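Local coordinates for protein lytic chitin monooxygenase (PDB 4A02) that cleaves glycosidic bonds of crystalline alpha- and beta-chitin oxidatively by a copper-dependent mechanism, working in synergy with a chitinase, at residues A[65-73]-A[158-166]. Residues are numbered along the deposited sequence; the frame is centred on the assembly and turned at random.
Sequences RWHKTNITT and YQAIDVNIQ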
loop_
_atom_site.group_PDB
_atom_site.type_symbol
_atom_site.label_atom_id
_atom_site.label_comp_id
_atom_site.label_asym_id
_atom_site.label_seq_id
_atom_site.Cartn_x
_atom_site.Cartn_y
_atom_site.Cartn_z
ATOM N N ARG A 65 0.873 -14.583 7.447
ATOM C CA ARG A 65 2.012 -14.355 6.593
ATOM C C ARG A 65 2.747 -13.047 6.888
ATOM O O ARG A 65 3.957 -12.975 6.710
ATOM C CB ARG A 65 1.553 -14.369 5.131
ATOM C CG ARG A 65 2.614 -14.298 4.066
ATOM C CD ARG A 65 3.493 -15.556 4.002
ATOM N NE ARG A 65 4.390 -15.481 2.841
ATOM C CZ ARG A 65 5.460 -14.689 2.792
ATOM N NH1 ARG A 65 5.903 -14.101 3.873
ATOM N NH2 ARG A 65 6.070 -14.569 1.680
ATOM N N TRP A 66 1.997 -11.997 7.231
ATOM C CA TRP A 66 2.504 -10.645 7.229
ATOM C C TRP A 66 2.358 -9.991 8.585
ATOM O O TRP A 66 1.403 -10.226 9.333
ATOM C CB TRP A 66 1.742 -9.800 6.184
ATOM C CG TRP A 66 1.727 -10.377 4.833
ATOM C CD1 TRP A 66 0.659 -10.794 4.106
ATOM C CD2 TRP A 66 2.882 -10.639 3.977
ATOM N NE1 TRP A 66 1.029 -11.279 2.876
ATOM C CE2 TRP A 66 2.402 -11.191 2.780
ATOM C CE3 TRP A 66 4.270 -10.467 4.143
ATOM C CZ2 TRP A 66 3.248 -11.559 1.730
ATOM C CZ3 TRP A 66 5.087 -10.828 3.111
ATOM C CH2 TRP A 66 4.592 -11.367 1.935
ATOM N N HIS A 67 3.307 -9.084 8.906
ATOM C CA HIS A 67 3.229 -8.298 10.128
ATOM C C HIS A 67 2.160 -7.201 9.978
ATOM O O HIS A 67 2.086 -6.525 8.959
ATOM C CB HIS A 67 4.593 -7.655 10.420
ATOM C CG HIS A 67 5.569 -8.635 10.934
ATOM N ND1 HIS A 67 6.204 -9.535 10.088
ATOM C CD2 HIS A 67 6.017 -8.908 12.156
ATOM C CE1 HIS A 67 7.009 -10.294 10.805
ATOM N NE2 HIS A 67 6.907 -9.961 12.069
ATOM N N LYS A 68 1.355 -7.040 11.017
ATOM C CA LYS A 68 0.172 -6.183 10.953
ATOM C C LYS A 68 0.285 -5.078 12.004
ATOM O O LYS A 68 0.264 -5.360 13.211
ATOM C CB LYS A 68 -1.076 -7.017 11.255
ATOM C CG LYS A 68 -1.266 -8.208 10.333
ATOM C CD LYS A 68 -2.243 -9.197 10.897
ATOM C CE LYS A 68 -2.362 -10.489 10.170
ATOM N NZ LYS A 68 -1.071 -11.287 10.261
ATOM N N THR A 69 0.394 -3.828 11.580
ATOM C CA THR A 69 0.485 -2.706 12.528
ATOM C C THR A 69 -0.858 -2.491 13.198
ATOM O O THR A 69 -1.883 -2.356 12.527
ATOM C CB THR A 69 0.886 -1.420 11.786
ATOM O OG1 THR A 69 2.182 -1.586 11.237
ATOM C CG2 THR A 69 0.886 -0.230 12.717
ATOM N N ASN A 70 -0.851 -2.357 14.526
ATOM C CA ASN A 70 -2.072 -2.013 15.244
ATOM C C ASN A 70 -2.441 -0.563 15.003
ATOM O O ASN A 70 -1.619 0.335 15.174
ATOM C CB ASN A 70 -1.882 -2.245 16.729
ATOM C CG ASN A 70 -1.645 -3.725 17.068
ATOM O OD1 ASN A 70 -2.205 -4.620 16.426
ATOM N ND2 ASN A 70 -0.797 -3.956 18.051
ATOM N N ILE A 71 -3.700 -0.333 14.638
ATOM C CA ILE A 71 -4.256 1.003 14.471
ATOM C C ILE A 71 -5.673 1.004 15.058
ATOM O O ILE A 71 -6.248 -0.024 15.333
ATOM C CB ILE A 71 -4.301 1.450 13.006
ATOM C CG1 ILE A 71 -5.293 0.649 12.159
ATOM C CG2 ILE A 71 -2.899 1.432 12.383
ATOM C CD1 ILE A 71 -5.554 1.256 10.794
ATOM N N THR A 72 -6.223 2.214 15.199
ATOM C CA THR A 72 -7.641 2.382 15.523
ATOM C C THR A 72 -8.381 2.821 14.276
ATOM O O THR A 72 -7.797 3.078 13.217
ATOM C CB THR A 72 -7.853 3.396 16.638
ATOM O OG1 THR A 72 -7.507 4.695 16.168
ATOM C CG2 THR A 72 -7.091 3.061 17.869
ATOM N N THR A 73 -9.712 2.889 14.366
ATOM C CA THR A 73 -10.504 3.520 13.329
ATOM C C THR A 73 -10.405 5.031 13.466
ATOM O O THR A 73 -9.726 5.584 14.355
ATOM C CB THR A 73 -11.951 3.056 13.396
ATOM O OG1 THR A 73 -12.509 3.489 14.654
ATOM C CG2 THR A 73 -12.096 1.555 13.323
ATOM N N TYR A 158 2.109 1.256 -6.065
ATOM C CA TYR A 158 1.058 0.541 -5.358
ATOM C C TYR A 158 1.606 -0.076 -4.095
ATOM O O TYR A 158 2.603 -0.793 -4.125
ATOM C CB TYR A 158 0.506 -0.561 -6.269
ATOM C CG TYR A 158 -0.232 -0.062 -7.510
ATOM C CD1 TYR A 158 0.430 0.216 -8.689
ATOM C CD2 TYR A 158 -1.626 0.116 -7.468
ATOM C CE1 TYR A 158 -0.274 0.667 -9.802
ATOM C CE2 TYR A 158 -2.321 0.532 -8.572
ATOM C CZ TYR A 158 -1.637 0.809 -9.752
ATOM O OH TYR A 158 -2.394 1.237 -10.827
ATOM N N GLN A 159 0.938 0.216 -2.973
ATOM C CA GLN A 159 1.434 -0.157 -1.640
ATOM C C GLN A 159 0.329 -0.798 -0.809
ATOM O O GLN A 159 -0.536 -0.128 -0.255
ATOM C CB GLN A 159 1.977 1.087 -0.944
ATOM C CG GLN A 159 3.249 1.601 -1.587
ATOM C CD GLN A 159 4.452 0.775 -1.163
ATOM O OE1 GLN A 159 4.791 0.776 0.022
ATOM N NE2 GLN A 159 5.102 0.100 -2.083
ATOM N N ALA A 160 0.412 -2.133 -0.687
ATOM C CA ALA A 160 -0.399 -2.855 0.282
ATOM C C ALA A 160 0.196 -2.717 1.675
ATOM O O ALA A 160 1.414 -2.850 1.849
ATOM C CB ALA A 160 -0.455 -4.334 -0.107
ATOM N N ILE A 161 -0.671 -2.473 2.650
ATOM C CA ILE A 161 -0.284 -2.211 4.050
ATOM C C ILE A 161 -1.155 -3.067 4.939
ATOM O O ILE A 161 -2.389 -2.975 4.895
ATOM C CB ILE A 161 -0.505 -0.722 4.365
ATOM C CG1 ILE A 161 0.251 0.224 3.418
ATOM C CG2 ILE A 161 -0.162 -0.423 5.825
ATOM C CD1 ILE A 161 -0.518 1.429 3.065
ATOM N N ASP A 162 -0.544 -3.941 5.739
ATOM C CA ASP A 162 -1.257 -4.822 6.652
ATOM C C ASP A 162 -1.451 -4.139 8.009
ATOM O O ASP A 162 -0.465 -3.680 8.607
ATOM C CB ASP A 162 -0.449 -6.105 6.848
ATOM C CG ASP A 162 -0.253 -6.862 5.563
ATOM O OD1 ASP A 162 -1.252 -7.507 5.116
ATOM O OD2 ASP A 162 0.859 -6.821 4.996
ATOM N N VAL A 163 -2.694 -4.105 8.484
ATOM C CA VAL A 163 -2.995 -3.493 9.763
ATOM C C VAL A 163 -3.909 -4.418 10.561
ATOM O O VAL A 163 -4.606 -5.276 10.026
ATOM C CB VAL A 163 -3.628 -2.098 9.606
ATOM C CG1 VAL A 163 -2.651 -1.160 8.938
ATOM C CG2 VAL A 163 -4.956 -2.143 8.853
ATOM N N ASN A 164 -3.896 -4.203 11.878
ATOM C CA ASN A 164 -4.812 -4.843 12.814
ATOM C C ASN A 164 -5.596 -3.736 13.478
ATOM O O ASN A 164 -4.998 -2.922 14.187
ATOM C CB ASN A 164 -4.053 -5.693 13.824
ATOM C CG ASN A 164 -5.020 -6.265 14.841
ATOM O OD1 ASN A 164 -5.985 -6.929 14.488
ATOM N ND2 ASN A 164 -4.794 -5.924 16.090
ATOM N N ILE A 165 -6.887 -3.679 13.223
ATOM C CA ILE A 165 -7.692 -2.561 13.658
ATOM C C ILE A 165 -8.365 -2.940 14.975
ATOM O O ILE A 165 -9.125 -3.896 15.066
ATOM C CB ILE A 165 -8.686 -2.132 12.576
ATOM C CG1 ILE A 165 -7.922 -1.891 11.270
ATOM C CG2 ILE A 165 -9.460 -0.907 13.047
ATOM C CD1 ILE A 165 -8.722 -1.320 10.114
ATOM N N GLN A 166 -8.029 -2.161 15.983
ATOM C CA GLN A 166 -8.522 -2.410 17.352
ATOM C C GLN A 166 -9.974 -2.035 17.493
ATOM O O GLN A 166 -10.583 -2.515 18.425
ATOM C CB GLN A 166 -7.653 -1.670 18.342
ATOM C CG GLN A 166 -6.202 -2.094 18.306
ATOM C CD GLN A 166 -5.357 -1.394 19.339
ATOM O OE1 GLN A 166 -5.799 -0.235 19.841
ATOM N NE2 GLN A 166 -4.312 -2.016 19.760
ATOM O OXT GLN A 166 -10.488 -1.244 16.629
HETATM O O HOH W 1 3.083 -6.275 6.454
HETATM O O HOH W 2 1.532 -1.771 8.714
HETATM O O HOH W 3 -10.689 1.539 16.782
#
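Thr-69, Asn-70 and Ile-71 pair in parallel with Val-163, Asn-164 and Ile-165, a short edge pairing in the beta-sandwich of this AA10 monooxygenase. Backbone hydrogen bonds run from Thr-69 N to Asp-162 O, from Asn-164 N to Thr-69 O at 2.8 Å, and from Ile-71 N to Asn-164 O, so that Asn-164 both donates and accepts. The backbone N of C-terminal Gln-166 then donates to Ile-71 O. The chain end is thus stitched to residues lying far earlier in sequence, well away from the copper site.

Asp-162, at the start of the pairing, shows how a buried carboxylate is held. Its CB lies beside His-67 O and, more distantly, CG of Lys-68. CG lies 3.6 Å from Trp-66 CB, and the carboxylate plane is turned only 16° from that of the indole. OD2 comes to 3.3 Å from Trp-66 CB, whereas OD1 receives a hydrogen bond from Tyr-141 OH. OD2 also forms a salt bridge with Arg-10 and accepts a hydrogen bond from a water that donates to His-67 O as well. With both oxygens engaged, the group's rotation is probably fixed and its negative charge stabilised. A second water joins the main-chain O of Asp-162 to Thr-69 OG1.

On the inner side of the pairing, Ile-71 and Ile-165 lie alongside one another, CG1 to CG1 at 3.8 Å. Ile-71 has CG1 between its backbone N and carbonyl carbon (chi1 68°), carrying CD1 on to CG2 of Val-163; Leu-76 of strand 74-82 adds to this apolar layer. On the other face, the side chains of Asn-70 and Asn-164 run side by side, their amide planes 68° apart, and Asn-164 ND2 donates to Asn-70 OD1 at 2.9 Å from above that acceptor's carbonyl plane.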